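Putative metalloprotease II (Bacteroides fragilis, PDB 4ON1) probably acts as a zinc-dependent metalloendopeptidase of the fragilysin type, cleaving peptide bonds within proteins. Local coordinates at residues L21-R24 and S25-Y28; D219-S222 and Q223-A226; Y258-S261 and A262-F266; N268-R271 and S272-E275. One frame throughout, in Å; residues are numbered along the deposited sequence.

How the interactions relate
Four local contacts, each formed within one continuous stretch, sample the chain from its N-terminal part to its metallopeptidase part. Interaction 1 comes first, where strand 19-22 turns toward helix 28-35. Interaction 2, on helix 217-230, lies about 2 Å from the centre of the chain and, centre to centre, about 21 Å from interaction 1. Interactions 3 and 4 share helix 259-271, at its start and its end, with centres about 15 Å apart; their centres lie about 42 Å from that of interaction 1, across the centre of the chain. The series thus runs from the fragilysin-type N-terminal domain, across a central helix touching both parts, to the outer flank of the region that carries the zinc-binding histidines.

Interaction 1 of 4, residues L21-R24 and S25-Y28; sequences LNLR and SMDY
Over one face of the Asn22 carboxamide stands the hydroxyl of Ser25, with Ser25 OG 3.3 Å from Asn22 CG and almost directly above it. The amide oxygen meets the backbone: Arg24 N donates to Asn22 OD1 over 3.0 Å, tilted only 16° from the carbonyl plane, while Ser25 N adds a weak, longer bond to the same oxygen from the face that Ser25 OG covers. Asn22 CG lies anti to its own N (chi1 -175°), which carries the amide forward along the chain to meet these donors. The backbone oxygen Asn22 O is shared in turn by weak bonds from Ser25 N and from Met26 N, the latter at 3.0 Å.

Apolar contacts add to these bonds. Met26 CB packs on Leu21 CD1 at 3.8 Å, and the extended methionine chain runs beside Leu23, its CE 3.9 Å from Leu23 CD2. Tyr106 of strand 102-109 touches both Leu23 and Met26, and Asn155 ND2 bonds Arg24 O and Met26 O. An asparagine accepting from the backbone N two residues on defines an Asx turn, here turning strand 19-22 toward helix 28-35.

Interaction 2 of 4, residues D219-S222 and Q223-A226; sequences DITS and QIQA
Gln223, Ile224 and Gln225 each donate their backbone N-H to the carbonyl four residues back, of Asp219, Ile220 and Thr221, with N-to-O distances such as 2.8 Å for Gln223 N to Asp219 O; a weaker Ala226 N to Ser222 O bond continues the series. This is regular alpha-helix in the middle of helix 217-230, probably the counterpart of the backing helix that lies behind the active-site helix in metzincin peptidases.

Spacing of four residues puts Ile220 and Ile224 on one flank. Ile224 CG1, anti to its carbonyl carbon (chi1 -76°), rests against Ile220 O at 3.3 Å, and Ile224 CD1 reaches obliquely across to Ile220 CG2 at 4.2 Å. Both side chains pack on Ile246 of strand 240-248. Thr221 and Gln225 also touch Ile87, in the fragilysin-type N-terminal domain, so the helix is covered from both parts of the chain. Among the small polar groups, Thr221 OG1 bonds to Tyr92 OH and Ser222 OG to His218 O.

Gln223 bonds to His328 O through NE2 and, through OE1, to Leu332 N at the start of active-site helix 331-340, tying the two helices together about 8 Å from the His334 side chain. Its chi1 (-65°) sets Gln223 CG 3.2 Å from Asp219 O, and a bend at chi2 turns the carboxamide. A water lies between them, accepting from Gln223 NE2 at 3.3 Å and standing 3.2 Å from Asp219 O, one of several acceptors within its reach.

Interaction 3 of 4, residues Y258-S261 and A262-F266; sequences YEVS and ALESF
Ala262 begins the second turn by donating its N-H to Tyr258 O over 2.9 Å. Its methyl, Ala262 CB, sits 3.4 Å from the same Tyr258 O. Tyr258 occupies the N-cap position, and its ring lies back over the new helix, with Val260 N 3.9 Å above the plane and over the ring centre.

Leu263 follows with a bond from its N to Glu259 O, and only its CB, 3.5 Å from Glu259 O, rests on the preceding turn. With CG anti to the backbone N (chi1 180°), the branched end of the side chain is carried off to Ala319, Ile321 and Tyr300. Glu264 has more to do with the preceding turn. Its N donates to Val260 O over 3.1 Å, and Glu264 CG lies 3.3 Å from that oxygen. From there the chain stretches out alongside Val260, the two side chains pointing the same way, until Glu264 OE2 is 3.6 Å from Val260 CG1; this is a van der Waals contact on the exposed flank.

Ser265 N reaches Ser261 O at 2.8 Å, and Phe266 N bonds back to Ala262 O. The Phe266 ring turns inward to Tyr284 and Leu286. Successive i-to-i+4 bonds behind an N-cap residue mark the first turns of an amphipathic alpha-helix, here helix 259-271, whose inner side packs on strands 284-288, 299-301 and 319-323 of the metallopeptidase region.

Interaction 4 of 4, residues N268-R271 and S272-E275; sequences NYLR and SWDE
Aromatic packing dominates where Tyr269 and Trp273 meet. The tyrosine ring and the five-membered ring of the indole have centroids 4.7 Å apart and planes at 41°, an oblique pairing. Tyr269 OH lies over one face of the indole, 3.3 Å above the plane of Trp273 toward the rim, and is itself bonded to Ser250 N, which fixes the phenol end. Glu275 CB covers the opposite face, so the indole is held between two neighbours. Trp273 CG is anti to the backbone N (chi1 -167°), which brings the indole back against Tyr269 and Leu270 of the preceding turn.

Apolar contact adds a third side: Leu270 CD2 approaches the edge of the indole near its plane, 3.8 Å from Trp273 CE3.

Backbone hydrogen bonds here span three residues. Ser272 N donates to Tyr269 O over 3.2 Å, and Trp273 N to Leu270 O over the same distance. The second donor stands 72° out of the carbonyl plane, and the first is also well above its own, so neither lies on a lone pair.

Polar links and waters complete the turn. Trp273 NE1 makes a weak bond to Glu275 OE2 at 3.0 Å. One water joins Tyr269 O to Ser272 OG, 2.6 Å from the latter; another donates to both Leu270 O and Trp273 O, 2.7 Å from each. Arg271 NH2 hydrogen-bonds to Asn315 O. Bonds from i to i+3, with waters taking up carbonyl oxygens that lack the next turn's N-H, are typical of a helix C-terminus, here that of helix 259-271.

Interaction 1 of 4, residues L21-R24 and S25-Y28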
# COMPACT_ATOMS: atom_id res chain seq x y z
N LEU A 21 -5.74 -7.68 -23.31
CA LEU A 21 -6.22 -6.54 -22.55
C LEU A 21 -5.70 -5.26 -23.17
O LEU A 21 -4.49 -5.07 -23.30
CB LEU A 21 -5.78 -6.66 -21.08
CG LEU A 21 -6.31 -5.64 -20.07
CD1 LEU A 21 -7.83 -5.67 -20.00
CD2 LEU A 21 -5.71 -5.91 -18.69
N ASN A 22 -6.62 -4.40 -23.59
CA ASN A 22 -6.28 -3.09 -24.13
C ASN A 22 -6.33 -2.09 -22.98
O ASN A 22 -7.40 -1.73 -22.51
CB ASN A 22 -7.22 -2.70 -25.27
CG ASN A 22 -6.83 -1.39 -25.93
OD1 ASN A 22 -6.26 -0.50 -25.30
ND2 ASN A 22 -7.14 -1.26 -27.21
N LEU A 23 -5.15 -1.65 -22.54
CA LEU A 23 -5.03 -0.79 -21.38
C LEU A 23 -5.70 0.57 -21.57
O LEU A 23 -6.14 1.19 -20.60
CB LEU A 23 -3.55 -0.59 -21.03
CG LEU A 23 -2.80 -1.84 -20.53
CD1 LEU A 23 -1.30 -1.62 -20.55
CD2 LEU A 23 -3.26 -2.19 -19.12
N ARG A 24 -5.79 1.03 -22.81
CA ARG A 24 -6.43 2.31 -23.08
C ARG A 24 -7.96 2.23 -22.97
O ARG A 24 -8.60 3.16 -22.49
CB ARG A 24 -6.04 2.81 -24.47
CG ARG A 24 -4.63 3.35 -24.58
CD ARG A 24 -4.62 4.76 -25.15
NE ARG A 24 -3.26 5.29 -25.27
CZ ARG A 24 -2.63 5.47 -26.42
NH1 ARG A 24 -3.24 5.20 -27.57
NH2 ARG A 24 -1.39 5.95 -26.43
N SER A 25 -8.54 1.12 -23.42
CA SER A 25 -9.99 1.05 -23.54
C SER A 25 -10.64 0.25 -22.42
O SER A 25 -11.87 0.17 -22.34
CB SER A 25 -10.38 0.43 -24.89
OG SER A 25 -9.95 -0.91 -24.96
N MET A 26 -9.84 -0.36 -21.56
CA MET A 26 -10.40 -1.28 -20.58
C MET A 26 -11.19 -0.54 -19.50
O MET A 26 -10.84 0.58 -19.11
CB MET A 26 -9.29 -2.11 -19.92
CG MET A 26 -8.44 -1.32 -18.96
SD MET A 26 -7.21 -2.33 -18.13
CE MET A 26 -6.42 -1.05 -17.14
N ASP A 27 -12.27 -1.15 -19.04
CA ASP A 27 -12.92 -0.69 -17.82
C ASP A 27 -12.91 -1.83 -16.80
O ASP A 27 -12.24 -2.84 -17.03
CB ASP A 27 -14.33 -0.17 -18.10
CG ASP A 27 -15.23 -1.21 -18.72
OD1 ASP A 27 -14.88 -2.40 -18.73
OD2 ASP A 27 -16.32 -0.82 -19.21
N TYR A 28 -13.63 -1.66 -15.69
CA TYR A 28 -13.58 -2.64 -14.60
C TYR A 28 -13.87 -4.06 -15.07
O TYR A 28 -13.14 -4.99 -14.72
CB TYR A 28 -14.56 -2.27 -13.47
CG TYR A 28 -14.58 -3.32 -12.38
CD1 TYR A 28 -13.60 -3.34 -11.39
CD2 TYR A 28 -15.56 -4.31 -12.35
CE1 TYR A 28 -13.60 -4.31 -10.40
CE2 TYR A 28 -15.57 -5.29 -11.36
CZ TYR A 28 -14.59 -5.28 -10.38
OH TYR A 28 -14.61 -6.24 -9.40

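Interaction 2 of 4, residues D219-S222 and Q223-A226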
# COMPACT_ATOMS: atom_id res chain seq x y z
N ASP A 219 -5.97 3.23 -3.24
CA ASP A 219 -4.71 3.67 -2.64
C ASP A 219 -4.34 2.81 -1.43
O ASP A 219 -3.18 2.44 -1.26
CB ASP A 219 -4.79 5.14 -2.20
CG ASP A 219 -4.57 6.11 -3.35
OD1 ASP A 219 -3.86 5.74 -4.31
OD2 ASP A 219 -5.08 7.24 -3.28
N ILE A 220 -5.32 2.49 -0.60
CA ILE A 220 -5.07 1.67 0.58
C ILE A 220 -4.50 0.32 0.19
O ILE A 220 -3.51 -0.14 0.77
CB ILE A 220 -6.36 1.49 1.41
CG1 ILE A 220 -6.85 2.85 1.91
CG2 ILE A 220 -6.11 0.56 2.60
CD1 ILE A 220 -8.21 2.82 2.58
N THR A 221 -5.11 -0.33 -0.79
CA THR A 221 -4.64 -1.65 -1.19
C THR A 221 -3.36 -1.56 -2.02
O THR A 221 -2.57 -2.49 -2.04
CB THR A 221 -5.73 -2.44 -1.93
OG1 THR A 221 -6.27 -1.64 -2.98
CG2 THR A 221 -6.85 -2.82 -0.94
N SER A 222 -3.14 -0.43 -2.69
CA SER A 222 -1.83 -0.20 -3.33
C SER A 222 -0.73 -0.07 -2.27
O SER A 222 0.37 -0.60 -2.46
CB SER A 222 -1.84 1.05 -4.21
OG SER A 222 -2.69 0.88 -5.34
N GLN A 223 -1.02 0.62 -1.17
CA GLN A 223 -0.07 0.69 -0.06
C GLN A 223 0.20 -0.69 0.54
O GLN A 223 1.33 -1.02 0.90
CB GLN A 223 -0.58 1.62 1.04
CG GLN A 223 -0.71 3.09 0.65
CD GLN A 223 0.59 3.85 0.77
OE1 GLN A 223 1.49 3.43 1.50
NE2 GLN A 223 0.70 4.99 0.09
N ILE A 224 -0.87 -1.49 0.64
CA ILE A 224 -0.79 -2.84 1.18
C ILE A 224 0.08 -3.74 0.32
O ILE A 224 0.83 -4.58 0.82
CB ILE A 224 -2.19 -3.47 1.30
CG1 ILE A 224 -2.95 -2.89 2.49
CG2 ILE A 224 -2.10 -4.97 1.43
CD1 ILE A 224 -4.43 -3.28 2.48
N GLN A 225 -0.05 -3.58 -0.99
CA GLN A 225 0.74 -4.34 -1.94
C GLN A 225 2.23 -4.12 -1.69
O GLN A 225 3.02 -5.06 -1.68
CB GLN A 225 0.36 -3.93 -3.37
CG GLN A 225 1.16 -4.59 -4.45
CD GLN A 225 0.39 -5.69 -5.12
OE1 GLN A 225 -0.48 -5.44 -5.97
NE2 GLN A 225 0.68 -6.93 -4.75
N ALA A 226 2.61 -2.86 -1.46
CA ALA A 226 4.00 -2.53 -1.13
C ALA A 226 4.44 -3.16 0.20
O ALA A 226 5.56 -3.67 0.29
CB ALA A 226 4.18 -1.03 -1.10
O HOH W 1 -1.27 4.70 -2.48

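Interaction 3 of 4, residues Y258-S261 and A262-F266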
# COMPACT_ATOMS: atom_id res chain seq x y z
N TYR A 258 0.00 17.74 14.57
CA TYR A 258 1.34 17.27 14.89
C TYR A 258 1.26 15.77 15.09
O TYR A 258 0.33 15.28 15.74
CB TYR A 258 1.86 17.95 16.14
CG TYR A 258 3.21 17.47 16.60
CD1 TYR A 258 4.28 17.35 15.71
CD2 TYR A 258 3.43 17.14 17.93
CE1 TYR A 258 5.52 16.91 16.14
CE2 TYR A 258 4.66 16.72 18.37
CZ TYR A 258 5.70 16.60 17.47
OH TYR A 258 6.93 16.17 17.90
N GLU A 259 2.21 15.05 14.51
CA GLU A 259 2.14 13.60 14.41
C GLU A 259 2.07 12.91 15.78
O GLU A 259 1.36 11.92 15.92
CB GLU A 259 3.31 13.06 13.58
CG GLU A 259 4.70 13.41 14.10
CD GLU A 259 5.27 14.65 13.42
OE1 GLU A 259 4.49 15.43 12.82
OE2 GLU A 259 6.50 14.85 13.47
N VAL A 260 2.83 13.40 16.76
CA VAL A 260 2.84 12.78 18.08
C VAL A 260 1.47 12.87 18.74
O VAL A 260 0.96 11.88 19.28
CB VAL A 260 3.90 13.41 18.99
CG1 VAL A 260 3.85 12.82 20.40
CG2 VAL A 260 5.29 13.23 18.39
N SER A 261 0.87 14.05 18.69
CA SER A 261 -0.48 14.26 19.19
C SER A 261 -1.50 13.43 18.42
O SER A 261 -2.42 12.85 19.01
CB SER A 261 -0.85 15.74 19.11
OG SER A 261 0.23 16.55 19.53
N ALA A 262 -1.35 13.39 17.10
CA ALA A 262 -2.27 12.64 16.24
C ALA A 262 -2.24 11.14 16.55
O ALA A 262 -3.27 10.48 16.59
CB ALA A 262 -1.96 12.89 14.78
N LEU A 263 -1.04 10.61 16.77
CA LEU A 263 -0.93 9.19 17.10
C LEU A 263 -1.58 8.88 18.45
O LEU A 263 -2.36 7.93 18.57
CB LEU A 263 0.54 8.76 17.14
CG LEU A 263 0.76 7.29 17.49
CD1 LEU A 263 0.05 6.39 16.48
CD2 LEU A 263 2.23 6.96 17.56
N GLU A 264 -1.25 9.69 19.45
CA GLU A 264 -1.82 9.53 20.79
C GLU A 264 -3.34 9.64 20.76
O GLU A 264 -4.04 8.87 21.41
CB GLU A 264 -1.23 10.58 21.75
CG GLU A 264 0.23 10.32 22.10
CD GLU A 264 0.80 11.36 23.06
OE1 GLU A 264 0.02 12.15 23.62
OE2 GLU A 264 2.04 11.40 23.23
N SER A 265 -3.83 10.60 19.99
CA SER A 265 -5.27 10.78 19.84
C SER A 265 -5.88 9.55 19.18
O SER A 265 -6.97 9.11 19.55
CB SER A 265 -5.58 12.05 19.04
OG SER A 265 -6.96 12.17 18.77
N PHE A 266 -5.17 8.99 18.21
CA PHE A 266 -5.59 7.76 17.54
C PHE A 266 -5.71 6.61 18.54
O PHE A 266 -6.70 5.89 18.56
CB PHE A 266 -4.61 7.40 16.42
CG PHE A 266 -4.96 6.12 15.69
CD1 PHE A 266 -3.98 5.18 15.40
CD2 PHE A 266 -6.27 5.87 15.28
CE1 PHE A 266 -4.28 4.01 14.71
CE2 PHE A 266 -6.59 4.70 14.59
CZ PHE A 266 -5.59 3.77 14.30

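Interaction 4 of 4, residues N268-R271 and S272-E275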
# COMPACT_ATOMS: atom_id res chain seq x y z
N ASN A 268 -5.94 6.68 21.88
CA ASN A 268 -7.02 6.91 22.83
C ASN A 268 -8.38 6.58 22.22
O ASN A 268 -9.25 6.03 22.89
CB ASN A 268 -6.99 8.34 23.36
CG ASN A 268 -5.90 8.55 24.40
OD1 ASN A 268 -5.44 7.59 25.04
ND2 ASN A 268 -5.48 9.80 24.58
N TYR A 269 -8.56 6.90 20.94
CA TYR A 269 -9.80 6.52 20.26
C TYR A 269 -9.96 4.99 20.25
O TYR A 269 -11.04 4.47 20.57
CB TYR A 269 -9.83 7.06 18.84
CG TYR A 269 -11.02 6.55 18.04
CD1 TYR A 269 -12.27 7.14 18.16
CD2 TYR A 269 -10.87 5.48 17.15
CE1 TYR A 269 -13.36 6.67 17.42
CE2 TYR A 269 -11.94 5.00 16.42
CZ TYR A 269 -13.18 5.60 16.55
OH TYR A 269 -14.24 5.12 15.81
N LEU A 270 -8.90 4.28 19.89
CA LEU A 270 -8.95 2.82 19.81
C LEU A 270 -9.34 2.19 21.14
O LEU A 270 -10.07 1.20 21.17
CB LEU A 270 -7.61 2.25 19.35
CG LEU A 270 -7.13 2.64 17.95
CD1 LEU A 270 -5.73 2.09 17.70
CD2 LEU A 270 -8.09 2.14 16.88
N ARG A 271 -8.84 2.77 22.23
CA ARG A 271 -9.00 2.17 23.54
C ARG A 271 -10.43 2.21 24.06
O ARG A 271 -10.78 1.46 24.97
CB ARG A 271 -8.06 2.85 24.53
CG ARG A 271 -6.63 2.36 24.38
CD ARG A 271 -5.60 3.30 24.98
NE ARG A 271 -4.26 2.77 24.74
CZ ARG A 271 -3.16 3.50 24.65
NH1 ARG A 271 -3.22 4.82 24.77
NH2 ARG A 271 -1.99 2.91 24.42
N SER A 272 -11.26 3.08 23.49
CA SER A 272 -12.67 3.12 23.90
C SER A 272 -13.60 2.79 22.73
O SER A 272 -14.81 2.99 22.82
CB SER A 272 -13.03 4.49 24.47
OG SER A 272 -12.73 5.52 23.55
N TRP A 273 -13.03 2.26 21.66
CA TRP A 273 -13.79 1.87 20.47
C TRP A 273 -14.34 0.45 20.61
O TRP A 273 -13.58 -0.52 20.54
CB TRP A 273 -12.92 1.97 19.23
CG TRP A 273 -13.66 1.91 17.93
CD1 TRP A 273 -14.99 2.10 17.73
CD2 TRP A 273 -13.09 1.66 16.63
NE1 TRP A 273 -15.29 1.98 16.39
CE2 TRP A 273 -14.14 1.71 15.70
CE3 TRP A 273 -11.79 1.40 16.17
CZ2 TRP A 273 -13.94 1.51 14.33
CZ3 TRP A 273 -11.59 1.19 14.81
CH2 TRP A 273 -12.67 1.25 13.90
N ASP A 274 -15.65 0.33 20.79
CA ASP A 274 -16.22 -0.99 21.07
C ASP A 274 -16.10 -1.94 19.88
O ASP A 274 -16.11 -3.16 20.05
CB ASP A 274 -17.68 -0.84 21.52
CG ASP A 274 -18.57 -0.24 20.45
OD1 ASP A 274 -18.06 0.53 19.61
OD2 ASP A 274 -19.78 -0.54 20.47
N GLU A 275 -15.95 -1.39 18.68
CA GLU A 275 -15.79 -2.22 17.48
C GLU A 275 -14.48 -3.04 17.50
O GLU A 275 -14.38 -4.04 16.79
CB GLU A 275 -15.88 -1.35 16.21
CG GLU A 275 -17.34 -1.09 15.77
CD GLU A 275 -17.51 -0.04 14.65
OE1 GLU A 275 -17.39 -0.39 13.46
OE2 GLU A 275 -17.78 1.13 14.98
O HOH W 2 -13.25 5.59 21.05
O HOH W 3 -11.39 -0.98 22.01